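Local atomic coordinates of L-threonine dehydrogenase (Flavobacterium frigidimaris, PDB entry 2YY7), a protein that binds NAD and probably catalyses the NAD-dependent oxidation of the 3-hydroxyl group of L-threonine. Residues L74-L78 / L93-L98; S167-P171 / S238-L242; G172-W176 / A188-Y193. All blocks are in the same frame, centred on the assembly; numbering follows the deposited sequence.

How the interactions relate
All three contacts touch NAD. Interactions 1 and 2 lie in the Rossmann-type core: the first along the chain pairs the loop after strand 71-74 with helix 87-106, the second joins strands 164-174 and 240-241, neighbours in the main sheet. Interaction 3, nested inside the loop closed by interaction 2, sets the end of strand 164-174 against helix 187-197, probably of the substrate-binding part. Centres of interactions 1 and 2 lie about 16 Å apart, those of 2 and 3 about 20 Å, and those of 1 and 3 about 23 Å. Interactions 1 and 2 meet where M75 packs on Y170. Together they touch the cofactor from its adenine, at interaction 1, to its carboxamide, at interaction 3.

Interaction 1 of 3, residues L74-L78 / L93-L98; sequences LMAAL and LNMNSL. With NAD (nicotinamide-adenine-dinucleotide), chain E.
The flat amide of N94 meets the 74-78 loop in two ways: L78 binds its polar edge, while the A77 methyl lies above one face at its oxygen end, CB 3.1 Å from N94 OD1. L78 N donates to N94 OD1 over 3.0 Å, in the carbonyl plane and on a lone pair, and N94 ND2 returns a longer bond of 3.3 Å to L78 O. Both backbone groups of L78 are thus held by one side chain. ND2 also bonds S146 OG on helix 142-161.

A76 CB sits over one face of the second flat group, the NAD adenine, 3.6 Å from NAD C4A, and L93 approaches from the same side, with CD1 3.7 Å from NAD N6A. The other branch of L93, CD2, packs on A77 CA at 3.6 Å and touches L78 CG; the two leucine side chains stand nearly perpendicular. One turn further along the helix, S97 OG folds back on L93 O at 2.7 Å, its chi1 of 63° bringing the hydroxyl over the backbone; S97 N reaches the same oxygen from the opposite face of its plane. L74 CD2 rests on the helix backbone, 3.5 Å from L98 CA. A water lies between A76 O and N94 O.

Strand 71-74 pairs in parallel with strands 5-8 and 112-118 of the main sheet, and M75, A76, A77 and L93 line the NAD pocket. The loop at its C-terminal end, backed by helix 87-106, borders the dinucleotide as expected in a Rossmann fold.

Interaction 2 of 3, residues S167-P171 / S238-L242; sequences SIRYP and SSYNL. With NAD (nicotinamide-adenine-dinucleotide), chain E.
S167-P171 and S238-L242 run side by side as a short, weakly bonded parallel pair whose end-to-end directions differ by 38°, with Y240 N donating to S167 O at 3.0 Å and R169 N to Y240 O at 2.7 Å. The side chains of I168 and Y240 leave on one side of the sheet, while those of R169 and N241 start out on the other. R169 is also the centre of an inverse gamma turn, and a water bridges its O to L242 N.

The R169 chain, extended from CG to NE, carries its guanidinium over the S239 carbonyl, beside N241. S239 O lies over the centre of one face, and N241 OD1 takes a 2.9 Å bond from NH1 at the edge. That bond stays in the guanidinium plane but rises 53° out of the N241 carbonyl plane, the two flat groups being turned 66° apart. Q133 O also accepts from NH1, and E151 forms a salt bridge with NH2, so this buried charge is probably well compensated.

S239 OG donates to S167 OG at 2.7 Å, and S167 OG in turn bonds W115 O. On the apolar side, I168 CD1 meets L242 CD2 at 3.8 Å, and the same methyl of L242 touches the edge of the Y170 ring at CD1, 4.2 Å away. At its other edge Y170 meets NAD, its CD2 3.7 Å from NAD C6N of the nicotinamide, while its hydroxyl bonds T223. The Y240 ring turns its edge to S167 O and sends its hydroxyl to D291.

Strand 112-118 flanks 164-174 on the side away from 240-241, helix 216-228 packs on I168, Y240 and L242, and helix 142-161 lies against S238 and S239.

Interaction 3 of 3, residues G172-W176 / A188-Y193; sequences GLISW and AVDIFY. With NAD (nicotinamide-adenine-dinucleotide), chain E.
This beta-alpha packing stands at the nicotinamide end of the NAD pocket, where strand 164-174 of the Rossmann sheet meets helix 187-197, which, as in related epimerases, probably belongs to the smaller substrate-binding part. Strand 172-174 and helix 188-193 run roughly the same way, their axes 27° apart and 8.7 Å at closest approach.

I174 is the chief side chain on the strand. Its CG1 meets A188 CB at 3.7 Å and CD1 presses on the same methyl. With chi1 at -58°, CG2 takes the position beside the carbonyl carbon, and this branch touches V189 CG2 at 4.1 Å and, more loosely, the F192 ring. The I174 and V189 side chains pass in opposing senses; V189 CG2 also lies against I174 CA, and V189 CG1 is 3.6 Å from S175 O. Residues of helix 300-311 add to this apolar layer: M307 packs on both I174 and F192, and M303 on I174. M213 of strand 211-215, next in the sheet, touches I174 and A188.

The CB of L173 is directed away from the helix, and its side chain packs against the NAD carboxamide, with CG 3.7 Å from NAD C7N. Its backbone N donates to NAD O7N of the same group at 2.9 Å with an N-H...O angle of 155°. The strand thus serves two sides at once, the cofactor through L173 and the helix through I174. S175 OG bonds Q13, a residue that itself binds NAD through its backbone N.

Past the strand end, Y193 reaches back with its hydroxyl: Y193 OH comes to 2.9 Å from W176 O, and a water 2.6 Å from Y193 OH donates a hydrogen bond to S175 O.

Interaction 1 of 3, residues L74-L78 / L93-L98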
loop_
_atom_site.group_PDB
_atom_site.type_symbol
_atom_site.label_atom_id
_atom_site.label_comp_id
_atom_site.label_asym_id
_atom_site.label_seq_id
_atom_site.Cartn_x
_atom_site.Cartn_y
_atom_site.Cartn_z
ATOM N N LEU A 74 -6.703 15.580 -9.780
ATOM C CA LEU A 74 -7.226 14.261 -10.149
ATOM C C LEU A 74 -8.256 13.785 -9.129
ATOM O O LEU A 74 -7.908 13.239 -8.077
ATOM C CB LEU A 74 -6.079 13.253 -10.235
ATOM C CG LEU A 74 -6.416 11.774 -10.468
ATOM C CD1 LEU A 74 -7.152 11.597 -11.784
ATOM C CD2 LEU A 74 -5.129 10.969 -10.473
ATOM N N MET A 75 -9.524 13.981 -9.456
ATOM C CA MET A 75 -10.609 13.611 -8.562
ATOM C C MET A 75 -11.283 12.301 -8.935
ATOM O O MET A 75 -12.032 11.749 -8.138
ATOM C CB MET A 75 -11.655 14.727 -8.541
ATOM C CG MET A 75 -11.059 16.115 -8.363
ATOM S SD MET A 75 -10.024 16.245 -6.882
ATOM C CE MET A 75 -11.266 16.587 -5.636
ATOM N N ALA A 76 -11.018 11.801 -10.137
ATOM C CA ALA A 76 -11.638 10.561 -10.595
ATOM C C ALA A 76 -11.147 9.327 -9.847
ATOM O O ALA A 76 -9.948 9.137 -9.656
ATOM C CB ALA A 76 -11.412 10.385 -12.107
ATOM N N ALA A 77 -12.096 8.490 -9.435
ATOM C CA ALA A 77 -11.814 7.253 -8.706
ATOM C C ALA A 77 -13.141 6.700 -8.219
ATOM O O ALA A 77 -14.137 7.419 -8.207
ATOM C CB ALA A 77 -10.919 7.534 -7.502
ATOM N N LEU A 78 -13.156 5.425 -7.838
ATOM C CA LEU A 78 -14.361 4.811 -7.282
ATOM C C LEU A 78 -14.211 4.930 -5.763
ATOM O O LEU A 78 -13.115 4.749 -5.230
ATOM C CB LEU A 78 -14.472 3.336 -7.689
ATOM C CG LEU A 78 -14.706 3.024 -9.171
ATOM C CD1 LEU A 78 -15.086 1.559 -9.330
ATOM C CD2 LEU A 78 -15.820 3.900 -9.718
ATOM N N LEU A 93 -8.596 1.765 -11.967
ATOM C CA LEU A 93 -8.828 3.205 -12.107
ATOM C C LEU A 93 -8.087 4.061 -11.079
ATOM O O LEU A 93 -7.364 4.992 -11.436
ATOM C CB LEU A 93 -10.326 3.518 -12.001
ATOM C CG LEU A 93 -10.681 5.008 -11.934
ATOM C CD1 LEU A 93 -10.340 5.671 -13.261
ATOM C CD2 LEU A 93 -12.165 5.178 -11.625
ATOM N N ASN A 94 -8.287 3.753 -9.803
ATOM C CA ASN A 94 -7.667 4.524 -8.736
ATOM C C ASN A 94 -6.142 4.586 -8.816
ATOM O O ASN A 94 -5.555 5.640 -8.570
ATOM C CB ASN A 94 -8.106 3.974 -7.374
ATOM C CG ASN A 94 -9.600 4.155 -7.124
ATOM O OD1 ASN A 94 -10.365 4.483 -8.034
ATOM N ND2 ASN A 94 -10.018 3.935 -5.889
ATOM N N MET A 95 -5.499 3.473 -9.166
ATOM C CA MET A 95 -4.042 3.452 -9.253
ATOM C C MET A 95 -3.467 3.977 -10.563
ATOM O O MET A 95 -2.574 4.829 -10.559
ATOM C CB MET A 95 -3.499 2.031 -9.028
ATOM C CG MET A 95 -3.708 1.471 -7.622
ATOM S SD MET A 95 -3.178 2.603 -6.310
ATOM C CE MET A 95 -1.397 2.721 -6.599
ATOM N N ASN A 96 -3.970 3.467 -11.682
ATOM C CA ASN A 96 -3.441 3.863 -12.980
ATOM C C ASN A 96 -3.704 5.305 -13.376
ATOM O O ASN A 96 -2.891 5.903 -14.074
ATOM C CB ASN A 96 -3.920 2.894 -14.070
ATOM C CG ASN A 96 -3.279 1.515 -13.930
ATOM O OD1 ASN A 96 -2.071 1.406 -13.725
ATOM N ND2 ASN A 96 -4.084 0.464 -14.039
ATOM N N SER A 97 -4.818 5.876 -12.928
ATOM C CA SER A 97 -5.096 7.271 -13.245
ATOM C C SER A 97 -4.052 8.122 -12.519
ATOM O O SER A 97 -3.576 9.128 -13.044
ATOM C CB SER A 97 -6.508 7.656 -12.790
ATOM O OG SER A 97 -6.649 7.550 -11.381
ATOM N N LEU A 98 -3.692 7.710 -11.305
ATOM C CA LEU A 98 -2.692 8.438 -10.525
ATOM C C LEU A 98 -1.317 8.310 -11.163
ATOM O O LEU A 98 -0.561 9.283 -11.218
ATOM C CB LEU A 98 -2.639 7.919 -9.083
ATOM C CG LEU A 98 -1.579 8.540 -8.167
ATOM C CD1 LEU A 98 -1.785 10.051 -8.048
ATOM C CD2 LEU A 98 -1.660 7.882 -6.792
HETATM P PA NAD E . -17.657 11.140 -7.236
HETATM O O1A NAD E . -18.829 11.956 -6.815
HETATM O O2A NAD E . -17.905 9.680 -7.361
HETATM O O5B NAD E . -16.971 11.757 -8.522
HETATM C C5B NAD E . -16.102 11.006 -9.320
HETATM C C4B NAD E . -16.120 11.554 -10.726
HETATM O O4B NAD E . -15.089 10.891 -11.461
HETATM C C3B NAD E . -17.471 11.293 -11.433
HETATM O O3B NAD E . -18.020 12.501 -11.987
HETATM C C2B NAD E . -17.114 10.223 -12.474
HETATM O O2B NAD E . -17.911 10.314 -13.642
HETATM C C1B NAD E . -15.630 10.527 -12.729
HETATM N N9A NAD E . -14.916 9.400 -13.347
HETATM C C8A NAD E . -15.038 8.055 -13.002
HETATM N N7A NAD E . -14.242 7.344 -13.814
HETATM C C5A NAD E . -13.617 8.218 -14.635
HETATM C C6A NAD E . -12.726 8.017 -15.678
HETATM N N6A NAD E . -12.404 6.799 -16.057
HETATM N N1A NAD E . -12.265 9.100 -16.380
HETATM C C2A NAD E . -12.673 10.386 -16.060
HETATM N N3A NAD E . -13.583 10.605 -15.043
HETATM C C4A NAD E . -14.042 9.510 -14.356
HETATM O O3 NAD E . -16.506 11.260 -6.122
HETATM P PN NAD E . -16.125 12.515 -5.167
HETATM O O1N NAD E . -16.141 13.820 -5.909
HETATM O O2N NAD E . -16.872 12.299 -3.899
HETATM O O5D NAD E . -14.575 12.170 -4.826
HETATM C C5D NAD E . -13.508 12.725 -5.609
HETATM C C4D NAD E . -12.156 12.290 -4.980
HETATM O O4D NAD E . -12.137 12.616 -3.602
HETATM C C3D NAD E . -11.915 10.778 -5.030
HETATM O O3D NAD E . -10.517 10.548 -5.183
HETATM C C2D NAD E . -12.302 10.311 -3.647
HETATM O O2D NAD E . -11.687 9.068 -3.403
HETATM C C1D NAD E . -11.832 11.474 -2.772
HETATM N N1N NAD E . -12.562 11.469 -1.483
HETATM C C2N NAD E . -13.906 11.780 -1.454
HETATM C C3N NAD E . -14.583 11.772 -0.239
HETATM C C7N NAD E . -16.016 12.221 -0.157
HETATM O O7N NAD E . -16.604 12.097 1.091
HETATM N N7N NAD E . -16.697 12.664 -1.229
HETATM C C4N NAD E . -13.907 11.426 0.947
HETATM C C5N NAD E . -12.540 11.139 0.904
HETATM C C6N NAD E . -11.877 11.140 -0.308
HETATM O O HOH W 1 -7.178 8.066 -8.424
#

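Interaction 2 of 3, residues S167-P171 / S238-L242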
loop_
_atom_site.group_PDB
_atom_site.type_symbol
_atom_site.label_atom_id
_atom_site.label_comp_id
_atom_site.label_asym_id
_atom_site.label_seq_id
_atom_site.Cartn_x
_atom_site.Cartn_y
_atom_site.Cartn_z
ATOM N N SER A 167 -1.507 16.360 -1.234
ATOM C CA SER A 167 -2.676 15.554 -0.910
ATOM C C SER A 167 -3.222 15.754 0.499
ATOM O O SER A 167 -2.506 16.170 1.409
ATOM C CB SER A 167 -2.331 14.073 -1.090
ATOM O OG SER A 167 -3.454 13.245 -0.826
ATOM N N ILE A 168 -4.508 15.459 0.656
ATOM C CA ILE A 168 -5.166 15.525 1.948
ATOM C C ILE A 168 -6.115 14.333 2.077
ATOM O O ILE A 168 -6.725 13.889 1.099
ATOM C CB ILE A 168 -5.955 16.855 2.161
ATOM C CG1 ILE A 168 -6.928 17.097 1.014
ATOM C CG2 ILE A 168 -4.984 18.029 2.274
ATOM C CD1 ILE A 168 -7.600 18.463 1.090
ATOM N N ARG A 169 -6.209 13.799 3.286
ATOM C CA ARG A 169 -7.078 12.668 3.556
ATOM C C ARG A 169 -8.452 13.207 3.961
ATOM O O ARG A 169 -8.747 13.343 5.149
ATOM C CB ARG A 169 -6.473 11.809 4.679
ATOM C CG ARG A 169 -5.123 11.166 4.324
ATOM C CD ARG A 169 -4.399 10.651 5.580
ATOM N NE ARG A 169 -3.124 9.999 5.272
ATOM C CZ ARG A 169 -2.113 9.883 6.131
ATOM N NH1 ARG A 169 -2.219 10.373 7.363
ATOM N NH2 ARG A 169 -0.985 9.292 5.758
ATOM N N TYR A 170 -9.290 13.530 2.973
ATOM C CA TYR A 170 -10.629 14.058 3.265
ATOM C C TYR A 170 -11.450 13.127 4.156
ATOM O O TYR A 170 -11.440 11.910 3.966
ATOM C CB TYR A 170 -11.488 14.208 2.005
ATOM C CG TYR A 170 -11.067 15.167 0.911
ATOM C CD1 TYR A 170 -10.813 16.515 1.168
ATOM C CD2 TYR A 170 -11.045 14.736 -0.413
ATOM C CE1 TYR A 170 -10.550 17.412 0.112
ATOM C CE2 TYR A 170 -10.789 15.612 -1.459
ATOM C CZ TYR A 170 -10.543 16.941 -1.196
ATOM O OH TYR A 170 -10.294 17.780 -2.262
ATOM N N PRO A 171 -12.159 13.681 5.151
ATOM C CA PRO A 171 -12.978 12.794 5.978
ATOM C C PRO A 171 -14.284 12.660 5.173
ATOM O O PRO A 171 -14.307 13.019 3.998
ATOM C CB PRO A 171 -13.151 13.584 7.279
ATOM C CG PRO A 171 -13.029 14.999 6.855
ATOM C CD PRO A 171 -11.921 14.967 5.831
ATOM N N SER A 238 3.060 12.570 1.433
ATOM C CA SER A 238 2.201 11.405 1.293
ATOM C C SER A 238 0.821 12.061 1.217
ATOM O O SER A 238 0.321 12.339 0.127
ATOM C CB SER A 238 2.324 10.500 2.528
ATOM O OG SER A 238 2.232 11.248 3.731
ATOM N N SER A 239 0.223 12.330 2.375
ATOM C CA SER A 239 -1.073 13.009 2.433
ATOM C C SER A 239 -1.298 13.529 3.849
ATOM O O SER A 239 -0.916 12.880 4.827
ATOM C CB SER A 239 -2.214 12.069 2.036
ATOM O OG SER A 239 -3.427 12.793 1.860
ATOM N N TYR A 240 -1.915 14.702 3.948
ATOM C CA TYR A 240 -2.189 15.337 5.234
ATOM C C TYR A 240 -3.490 14.897 5.883
ATOM O O TYR A 240 -4.516 14.771 5.212
ATOM C CB TYR A 240 -2.266 16.860 5.064
ATOM C CG TYR A 240 -0.946 17.588 5.074
ATOM C CD1 TYR A 240 -0.377 18.019 6.273
ATOM C CD2 TYR A 240 -0.276 17.871 3.887
ATOM C CE1 TYR A 240 0.831 18.721 6.287
ATOM C CE2 TYR A 240 0.930 18.570 3.890
ATOM C CZ TYR A 240 1.473 18.992 5.093
ATOM O OH TYR A 240 2.654 19.694 5.098
ATOM N N ASN A 241 -3.444 14.654 7.189
ATOM C CA ASN A 241 -4.658 14.332 7.920
ATOM C C ASN A 241 -5.413 15.663 7.812
ATOM O O ASN A 241 -4.789 16.725 7.771
ATOM C CB ASN A 241 -4.348 14.030 9.393
ATOM C CG ASN A 241 -4.303 12.537 9.700
ATOM O OD1 ASN A 241 -4.420 11.699 8.808
ATOM N ND2 ASN A 241 -4.132 12.205 10.971
ATOM N N LEU A 242 -6.736 15.610 7.745
ATOM C CA LEU A 242 -7.545 16.820 7.635
ATOM C C LEU A 242 -8.822 16.607 8.442
ATOM O O LEU A 242 -9.515 15.610 8.262
ATOM C CB LEU A 242 -7.899 17.092 6.168
ATOM C CG LEU A 242 -8.542 18.451 5.874
ATOM C CD1 LEU A 242 -7.459 19.524 5.821
ATOM C CD2 LEU A 242 -9.284 18.399 4.543
HETATM P PA NAD E . -17.657 11.140 -7.236
HETATM O O1A NAD E . -18.829 11.956 -6.815
HETATM O O2A NAD E . -17.905 9.680 -7.361
HETATM O O5B NAD E . -16.971 11.757 -8.522
HETATM C C5B NAD E . -16.102 11.006 -9.320
HETATM C C4B NAD E . -16.120 11.554 -10.726
HETATM O O4B NAD E . -15.089 10.891 -11.461
HETATM C C3B NAD E . -17.471 11.293 -11.433
HETATM O O3B NAD E . -18.020 12.501 -11.987
HETATM C C2B NAD E . -17.114 10.223 -12.474
HETATM O O2B NAD E . -17.911 10.314 -13.642
HETATM C C1B NAD E . -15.630 10.527 -12.729
HETATM N N9A NAD E . -14.916 9.400 -13.347
HETATM C C8A NAD E . -15.038 8.055 -13.002
HETATM N N7A NAD E . -14.242 7.344 -13.814
HETATM C C5A NAD E . -13.617 8.218 -14.635
HETATM C C6A NAD E . -12.726 8.017 -15.678
HETATM N N6A NAD E . -12.404 6.799 -16.057
HETATM N N1A NAD E . -12.265 9.100 -16.380
HETATM C C2A NAD E . -12.673 10.386 -16.060
HETATM N N3A NAD E . -13.583 10.605 -15.043
HETATM C C4A NAD E . -14.042 9.510 -14.356
HETATM O O3 NAD E . -16.506 11.260 -6.122
HETATM P PN NAD E . -16.125 12.515 -5.167
HETATM O O1N NAD E . -16.141 13.820 -5.909
HETATM O O2N NAD E . -16.872 12.299 -3.899
HETATM O O5D NAD E . -14.575 12.170 -4.826
HETATM C C5D NAD E . -13.508 12.725 -5.609
HETATM C C4D NAD E . -12.156 12.290 -4.980
HETATM O O4D NAD E . -12.137 12.616 -3.602
HETATM C C3D NAD E . -11.915 10.778 -5.030
HETATM O O3D NAD E . -10.517 10.548 -5.183
HETATM C C2D NAD E . -12.302 10.311 -3.647
HETATM O O2D NAD E . -11.687 9.068 -3.403
HETATM C C1D NAD E . -11.832 11.474 -2.772
HETATM N N1N NAD E . -12.562 11.469 -1.483
HETATM C C2N NAD E . -13.906 11.780 -1.454
HETATM C C3N NAD E . -14.583 11.772 -0.239
HETATM C C7N NAD E . -16.016 12.221 -0.157
HETATM O O7N NAD E . -16.604 12.097 1.091
HETATM N N7N NAD E . -16.697 12.664 -1.229
HETATM C C4N NAD E . -13.907 11.426 0.947
HETATM C C5N NAD E . -12.540 11.139 0.904
HETATM C C6N NAD E . -11.877 11.140 -0.308
HETATM O O HOH W 2 -8.429 13.248 7.703
#

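Interaction 3 of 3, residues G172-W176 / A188-Y193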
loop_
_atom_site.group_PDB
_atom_site.type_symbol
_atom_site.label_atom_id
_atom_site.label_comp_id
_atom_site.label_asym_id
_atom_site.label_seq_id
_atom_site.Cartn_x
_atom_site.Cartn_y
_atom_site.Cartn_z
ATOM N N GLY A 172 -15.352 12.139 5.767
ATOM C CA GLY A 172 -16.601 12.027 5.022
ATOM C C GLY A 172 -17.095 13.420 4.650
ATOM O O GLY A 172 -17.226 14.274 5.529
ATOM N N LEU A 173 -17.374 13.657 3.369
ATOM C CA LEU A 173 -17.822 14.981 2.921
ATOM C C LEU A 173 -19.329 15.122 2.714
ATOM O O LEU A 173 -19.998 14.207 2.234
ATOM C CB LEU A 173 -17.096 15.382 1.629
ATOM C CG LEU A 173 -15.569 15.453 1.662
ATOM C CD1 LEU A 173 -15.078 16.140 0.392
ATOM C CD2 LEU A 173 -15.096 16.224 2.888
ATOM N N ILE A 174 -19.846 16.300 3.052
ATOM C CA ILE A 174 -21.272 16.593 2.956
ATOM C C ILE A 174 -21.552 17.789 2.040
ATOM O O ILE A 174 -20.960 18.855 2.203
ATOM C CB ILE A 174 -21.828 16.869 4.369
ATOM C CG1 ILE A 174 -21.560 15.646 5.258
ATOM C CG2 ILE A 174 -23.322 17.174 4.308
ATOM C CD1 ILE A 174 -21.495 15.949 6.747
ATOM N N SER A 175 -22.452 17.612 1.077
ATOM C CA SER A 175 -22.777 18.693 0.152
ATOM C C SER A 175 -24.237 18.670 -0.289
ATOM O O SER A 175 -24.940 17.678 -0.104
ATOM C CB SER A 175 -21.884 18.624 -1.086
ATOM O OG SER A 175 -22.191 17.472 -1.849
ATOM N N TRP A 176 -24.663 19.774 -0.900
ATOM C CA TRP A 176 -26.033 19.954 -1.373
ATOM C C TRP A 176 -26.163 20.091 -2.893
ATOM O O TRP A 176 -27.258 19.948 -3.432
ATOM C CB TRP A 176 -26.631 21.211 -0.730
ATOM C CG TRP A 176 -25.770 22.429 -0.950
ATOM C CD1 TRP A 176 -24.814 22.925 -0.106
ATOM C CD2 TRP A 176 -25.729 23.250 -2.125
ATOM N NE1 TRP A 176 -24.180 23.999 -0.684
ATOM C CE2 TRP A 176 -24.720 24.220 -1.924
ATOM C CE3 TRP A 176 -26.446 23.259 -3.331
ATOM C CZ2 TRP A 176 -24.410 25.191 -2.885
ATOM C CZ3 TRP A 176 -26.136 24.228 -4.287
ATOM C CH2 TRP A 176 -25.126 25.178 -4.055
ATOM N N ALA A 188 -24.768 10.936 5.666
ATOM C CA ALA A 188 -24.792 12.303 6.186
ATOM C C ALA A 188 -25.323 13.309 5.164
ATOM O O ALA A 188 -25.575 14.468 5.493
ATOM C CB ALA A 188 -23.397 12.714 6.657
ATOM N N VAL A 189 -25.461 12.861 3.920
ATOM C CA VAL A 189 -26.001 13.694 2.857
ATOM C C VAL A 189 -27.450 13.249 2.650
ATOM O O VAL A 189 -28.374 14.061 2.680
ATOM C CB VAL A 189 -25.211 13.518 1.540
ATOM C CG1 VAL A 189 -25.893 14.289 0.404
ATOM C CG2 VAL A 189 -23.785 14.017 1.731
ATOM N N ASP A 190 -27.636 11.947 2.467
ATOM C CA ASP A 190 -28.964 11.376 2.254
ATOM C C ASP A 190 -29.969 11.794 3.330
ATOM O O ASP A 190 -31.118 12.120 3.028
ATOM C CB ASP A 190 -28.870 9.850 2.217
ATOM C CG ASP A 190 -28.163 9.337 0.979
ATOM O OD1 ASP A 190 -27.875 8.122 0.928
ATOM O OD2 ASP A 190 -27.899 10.141 0.060
ATOM N N ILE A 191 -29.527 11.779 4.583
ATOM C CA ILE A 191 -30.382 12.135 5.710
ATOM C C ILE A 191 -31.043 13.495 5.507
ATOM O O ILE A 191 -32.168 13.713 5.950
ATOM C CB ILE A 191 -29.572 12.138 7.029
ATOM C CG1 ILE A 191 -30.516 12.245 8.228
ATOM C CG2 ILE A 191 -28.569 13.281 7.023
ATOM C CD1 ILE A 191 -29.811 12.088 9.567
ATOM N N PHE A 192 -30.347 14.410 4.841
ATOM C CA PHE A 192 -30.909 15.733 4.587
ATOM C C PHE A 192 -32.002 15.667 3.519
ATOM O O PHE A 192 -33.070 16.253 3.684
ATOM C CB PHE A 192 -29.802 16.712 4.163
ATOM C CG PHE A 192 -29.003 17.268 5.321
ATOM C CD1 PHE A 192 -29.515 18.296 6.108
ATOM C CD2 PHE A 192 -27.744 16.754 5.633
ATOM C CE1 PHE A 192 -28.786 18.807 7.190
ATOM C CE2 PHE A 192 -27.010 17.255 6.711
ATOM C CZ PHE A 192 -27.533 18.284 7.490
ATOM N N TYR A 193 -31.751 14.944 2.433
ATOM C CA TYR A 193 -32.748 14.838 1.375
ATOM C C TYR A 193 -34.024 14.135 1.832
ATOM O O TYR A 193 -35.130 14.558 1.482
ATOM C CB TYR A 193 -32.166 14.118 0.152
ATOM C CG TYR A 193 -31.196 14.973 -0.634
ATOM C CD1 TYR A 193 -29.848 15.042 -0.283
ATOM C CD2 TYR A 193 -31.637 15.757 -1.700
ATOM C CE1 TYR A 193 -28.963 15.873 -0.975
ATOM C CE2 TYR A 193 -30.763 16.591 -2.394
ATOM C CZ TYR A 193 -29.429 16.645 -2.026
ATOM O OH TYR A 193 -28.569 17.487 -2.696
HETATM P PA NAD E . -17.657 11.140 -7.236
HETATM O O1A NAD E . -18.829 11.956 -6.815
HETATM O O2A NAD E . -17.905 9.680 -7.361
HETATM O O5B NAD E . -16.971 11.757 -8.522
HETATM C C5B NAD E . -16.102 11.006 -9.320
HETATM C C4B NAD E . -16.120 11.554 -10.726
HETATM O O4B NAD E . -15.089 10.891 -11.461
HETATM C C3B NAD E . -17.471 11.293 -11.433
HETATM O O3B NAD E . -18.020 12.501 -11.987
HETATM C C2B NAD E . -17.114 10.223 -12.474
HETATM O O2B NAD E . -17.911 10.314 -13.642
HETATM C C1B NAD E . -15.630 10.527 -12.729
HETATM N N9A NAD E . -14.916 9.400 -13.347
HETATM C C8A NAD E . -15.038 8.055 -13.002
HETATM N N7A NAD E . -14.242 7.344 -13.814
HETATM C C5A NAD E . -13.617 8.218 -14.635
HETATM C C6A NAD E . -12.726 8.017 -15.678
HETATM N N6A NAD E . -12.404 6.799 -16.057
HETATM N N1A NAD E . -12.265 9.100 -16.380
HETATM C C2A NAD E . -12.673 10.386 -16.060
HETATM N N3A NAD E . -13.583 10.605 -15.043
HETATM C C4A NAD E . -14.042 9.510 -14.356
HETATM O O3 NAD E . -16.506 11.260 -6.122
HETATM P PN NAD E . -16.125 12.515 -5.167
HETATM O O1N NAD E . -16.141 13.820 -5.909
HETATM O O2N NAD E . -16.872 12.299 -3.899
HETATM O O5D NAD E . -14.575 12.170 -4.826
HETATM C C5D NAD E . -13.508 12.725 -5.609
HETATM C C4D NAD E . -12.156 12.290 -4.980
HETATM O O4D NAD E . -12.137 12.616 -3.602
HETATM C C3D NAD E . -11.915 10.778 -5.030
HETATM O O3D NAD E . -10.517 10.548 -5.183
HETATM C C2D NAD E . -12.302 10.311 -3.647
HETATM O O2D NAD E . -11.687 9.068 -3.403
HETATM C C1D NAD E . -11.832 11.474 -2.772
HETATM N N1N NAD E . -12.562 11.469 -1.483
HETATM C C2N NAD E . -13.906 11.780 -1.454
HETATM C C3N NAD E . -14.583 11.772 -0.239
HETATM C C7N NAD E . -16.016 12.221 -0.157
HETATM O O7N NAD E . -16.604 12.097 1.091
HETATM N N7N NAD E . -16.697 12.664 -1.229
HETATM C C4N NAD E . -13.907 11.426 0.947
HETATM C C5N NAD E . -12.540 11.139 0.904
HETATM C C6N NAD E . -11.877 11.140 -0.308
HETATM O O HOH W 3 -26.051 16.835 -2.301
#